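PDB 4PYR: putative branched-chain amino acid ABC transporter from Chromobacterium violaceum, which binds glutathione and, as a probable LppC-type lipoprotein with a periplasmic-binding-protein-like fold, may regulate enzyme activity. Local coordinates for residues Q112-M117 and K140-E145. Sequence-based numbering, arbitrary orientation.
Sequences QLARLM and KAFADE
The methyl group of Ala114 sits over one face of the Phe142 ring, a CH-pi contact with CB 3.9 Å from the ring centroid and 15° off its normal. Alanine suits the place because so short a side chain lets the ring reach the helix backbone, where Phe142 CE2 comes within 3.4 Å of Ala114 N. The selenium of Met117, a selenomethionine, meets the same ring at its edge, SE lying 3.7 Å from Phe142 CZ, a Met-aromatic contact; the Leu113 side chain crosses the ring obliquely, with CD2 against Phe142 CE2. With CG anti to the backbone N (chi1 -177°), the ring is carried toward helix 106-119. Strand 125-129 links this helix to helix 133-150, the crossover of a beta-alpha-beta unit between parallel strands 125-129 and 155-158, consistent with a periplasmic-binding-protein-like fold. The axes of segments 112-117 and 140-145 approach to 8.5 Å at 45°. Glu145 CG packs against Ala114 CB, and its carboxylate goes on to a salt bridge with exposed Arg115, NH1 to Glu145 OE2 2.9 Å. OE2 lies nearly in the guanidinium plane, while NH1 comes from above the carboxylate plane. Beneath the apolar layer, Ala178 of strand 176-180 touches both Phe142 and Met117, and Tyr200 backs Leu113 and Met117.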
ATOM      1  N   GLN A 112      -7.272  -7.116  -5.224  1.00 19.16           N
ATOM      2  CA  GLN A 112      -7.495  -8.086  -4.209  1.00 20.49           C
ATOM      3  C   GLN A 112      -8.903  -8.174  -3.698  1.00 18.57           C
ATOM      4  O   GLN A 112      -9.404  -9.276  -3.499  1.00 23.10           O
ATOM      5  CB  GLN A 112      -6.573  -7.820  -3.076  1.00 21.86           C
ATOM      6  CG  GLN A 112      -5.163  -8.246  -3.449  1.00 26.99           C
ATOM      7  CD  GLN A 112      -4.291  -8.001  -2.270  1.00 29.63           C
ATOM      8  OE1 GLN A 112      -4.498  -8.623  -1.205  1.00 31.62           O
ATOM      9  NE2 GLN A 112      -3.374  -7.025  -2.394  1.00 34.35           N
ATOM     10  N   LEU A 113      -9.548  -7.023  -3.528  1.00 19.10           N
ATOM     11  CA  LEU A 113     -10.907  -7.056  -3.056  1.00 18.31           C
ATOM     12  C   LEU A 113     -11.826  -7.836  -4.016  1.00 17.64           C
ATOM     13  O   LEU A 113     -12.679  -8.597  -3.582  1.00 17.87           O
ATOM     14  CB  LEU A 113     -11.436  -5.644  -2.864  1.00 17.51           C
ATOM     15  CG  LEU A 113     -12.735  -5.582  -2.081  1.00 17.65           C
ATOM     16  CD1 LEU A 113     -12.496  -5.978  -0.637  1.00 18.74           C
ATOM     17  CD2 LEU A 113     -13.285  -4.171  -2.227  1.00 18.72           C
ATOM     18  N   ALA A 114     -11.618  -7.665  -5.318  1.00 17.92           N
ATOM     19  CA  ALA A 114     -12.367  -8.440  -6.267  1.00 19.95           C
ATOM     20  C   ALA A 114     -12.100  -9.916  -6.074  1.00 18.62           C
ATOM     21  O   ALA A 114     -13.021 -10.703  -6.119  1.00 19.28           O
ATOM     22  CB  ALA A 114     -12.027  -8.021  -7.685  1.00 17.88           C
ATOM     23  N   ARG A 115     -10.825 -10.301  -5.913  1.00 21.91           N
ATOM     24  CA  ARG A 115     -10.502 -11.685  -5.644  1.00 24.32           C
ATOM     25  C   ARG A 115     -11.111 -12.238  -4.346  1.00 21.01           C
ATOM     26  O   ARG A 115     -11.606 -13.372  -4.337  1.00 23.34           O
ATOM     27  CB  ARG A 115      -8.972 -11.872  -5.703  1.00 24.27           C
ATOM     28  CG  ARG A 115      -8.413 -11.585  -7.100  1.00 27.70           C
ATOM     29  CD  ARG A 115      -7.010 -12.128  -7.279  1.00 31.45           C
ATOM     30  NE  ARG A 115      -6.017 -11.340  -6.563  1.00 32.19           N
ATOM     31  CZ  ARG A 115      -5.349 -10.304  -7.088  1.00 35.70           C
ATOM     32  NH1 ARG A 115      -5.566  -9.897  -8.336  1.00 39.32           N
ATOM     33  NH2 ARG A 115      -4.463  -9.655  -6.344  1.00 36.82           N
ATOM     34  N   LEU A 116     -11.124 -11.420  -3.288  1.00 21.06           N
ATOM     35  CA  LEU A 116     -11.740 -11.801  -1.998  1.00 23.07           C
ATOM     36  C   LEU A 116     -13.215 -12.086  -2.184  1.00 21.94           C
ATOM     37  O   LEU A 116     -13.775 -13.070  -1.662  1.00 21.09           O
ATOM     38  CB  LEU A 116     -11.586 -10.710  -0.912  1.00 23.00           C
ATOM     39  CG  LEU A 116     -12.365 -10.903   0.414  1.00 23.14           C
ATOM     40  CD1 LEU A 116     -11.925 -12.146   1.163  1.00 32.37           C
ATOM     41  CD2 LEU A 116     -12.201  -9.672   1.287  1.00 23.11           C
HETATM   42  N   MSE A 117     -13.862 -11.199  -2.928  1.00 19.74           N
HETATM   43  CA  MSE A 117     -15.272 -11.374  -3.116  1.00 20.40           C
HETATM   44  C   MSE A 117     -15.629 -12.567  -3.931  1.00 21.19           C
HETATM   45  O   MSE A 117     -16.648 -13.227  -3.678  1.00 21.39           O
HETATM   46  CB  MSE A 117     -15.790 -10.081  -3.670  1.00 17.57           C
HETATM   47  CG  MSE A 117     -15.929  -9.002  -2.586  1.00 18.57           C
HETATM   48 SE   MSE A 117     -16.416  -7.243  -3.274  1.00 21.68          SE
HETATM   49  CE  MSE A 117     -18.362  -7.570  -3.232  1.00 21.45           C
ATOM     50  N   LYS A 140     -12.134   1.379 -11.195  1.00 17.21           N
ATOM     51  CA  LYS A 140     -11.611   0.810 -12.474  1.00 18.74           C
ATOM     52  C   LYS A 140     -10.814  -0.467 -12.215  1.00 19.12           C
ATOM     53  O   LYS A 140     -11.021  -1.496 -12.898  1.00 19.78           O
ATOM     54  CB  LYS A 140     -10.771   1.882 -13.202  1.00 20.45           C
ATOM     55  CG  LYS A 140      -9.959   1.389 -14.401  1.00 22.83           C
ATOM     56  CD  LYS A 140     -10.851   0.906 -15.517  1.00 23.88           C
ATOM     57  CE  LYS A 140     -10.034   0.836 -16.803  1.00 25.80           C
ATOM     58  NZ  LYS A 140     -10.501  -0.096 -17.881  1.00 24.84           N
ATOM     59  N   ALA A 141      -9.905  -0.407 -11.236  1.00 17.10           N
ATOM     60  CA  ALA A 141      -9.079  -1.550 -10.933  1.00 17.18           C
ATOM     61  C   ALA A 141      -9.903  -2.737 -10.457  1.00 16.99           C
ATOM     62  O   ALA A 141      -9.640  -3.866 -10.825  1.00 19.64           O
ATOM     63  CB  ALA A 141      -8.003  -1.161  -9.943  1.00 18.33           C
ATOM     64  N   PHE A 142     -10.917  -2.470  -9.588  1.00 17.08           N
ATOM     65  CA  PHE A 142     -11.809  -3.537  -9.177  1.00 15.97           C
ATOM     66  C   PHE A 142     -12.533  -4.175 -10.388  1.00 17.39           C
ATOM     67  O   PHE A 142     -12.608  -5.396 -10.543  1.00 17.90           O
ATOM     68  CB  PHE A 142     -12.809  -3.007  -8.125  1.00 16.05           C
ATOM     69  CG  PHE A 142     -13.727  -4.062  -7.603  1.00 14.75           C
ATOM     70  CD1 PHE A 142     -14.786  -4.539  -8.364  1.00 16.18           C
ATOM     71  CD2 PHE A 142     -13.523  -4.606  -6.351  1.00 16.07           C
ATOM     72  CE1 PHE A 142     -15.589  -5.556  -7.900  1.00 16.12           C
ATOM     73  CE2 PHE A 142     -14.332  -5.617  -5.888  1.00 15.19           C
ATOM     74  CZ  PHE A 142     -15.390  -6.077  -6.627  1.00 18.14           C
ATOM     75  N   ALA A 143     -13.126  -3.321 -11.194  1.00 17.55           N
ATOM     76  CA  ALA A 143     -13.944  -3.746 -12.294  1.00 19.55           C
ATOM     77  C   ALA A 143     -13.106  -4.547 -13.297  1.00 19.93           C
ATOM     78  O   ALA A 143     -13.557  -5.570 -13.791  1.00 20.33           O
ATOM     79  CB  ALA A 143     -14.540  -2.540 -12.953  1.00 20.57           C
ATOM     80  N   ASP A 144     -11.896  -4.094 -13.539  1.00 19.11           N
ATOM     81  CA  ASP A 144     -11.028  -4.834 -14.494  1.00 20.99           C
ATOM     82  C   ASP A 144     -10.713  -6.233 -13.973  1.00 17.68           C
ATOM     83  O   ASP A 144     -10.680  -7.229 -14.760  1.00 24.05           O
ATOM     84  CB  ASP A 144      -9.740  -4.067 -14.748  1.00 22.10           C
ATOM     85  CG  ASP A 144      -9.926  -2.887 -15.707  1.00 25.59           C
ATOM     86  OD1 ASP A 144     -11.006  -2.745 -16.325  1.00 29.15           O
ATOM     87  OD2 ASP A 144      -9.008  -2.058 -15.832  1.00 26.55           O
ATOM     88  N   GLU A 145     -10.370  -6.314 -12.687  1.00 19.34           N
ATOM     89  CA  GLU A 145     -10.064  -7.589 -12.076  1.00 18.61           C
ATOM     90  C   GLU A 145     -11.268  -8.530 -12.060  1.00 20.20           C
ATOM     91  O   GLU A 145     -11.154  -9.704 -12.364  1.00 21.40           O
ATOM     92  CB  GLU A 145      -9.512  -7.391 -10.668  1.00 17.39           C
ATOM     93  CG  GLU A 145      -8.973  -8.684 -10.053  1.00 18.24           C
ATOM     94  CD  GLU A 145      -7.691  -9.205 -10.711  1.00 25.93           C
ATOM     95  OE1 GLU A 145      -6.877  -8.470 -11.333  1.00 30.83           O
ATOM     96  OE2 GLU A 145      -7.452 -10.403 -10.516  1.00 26.36           O
TER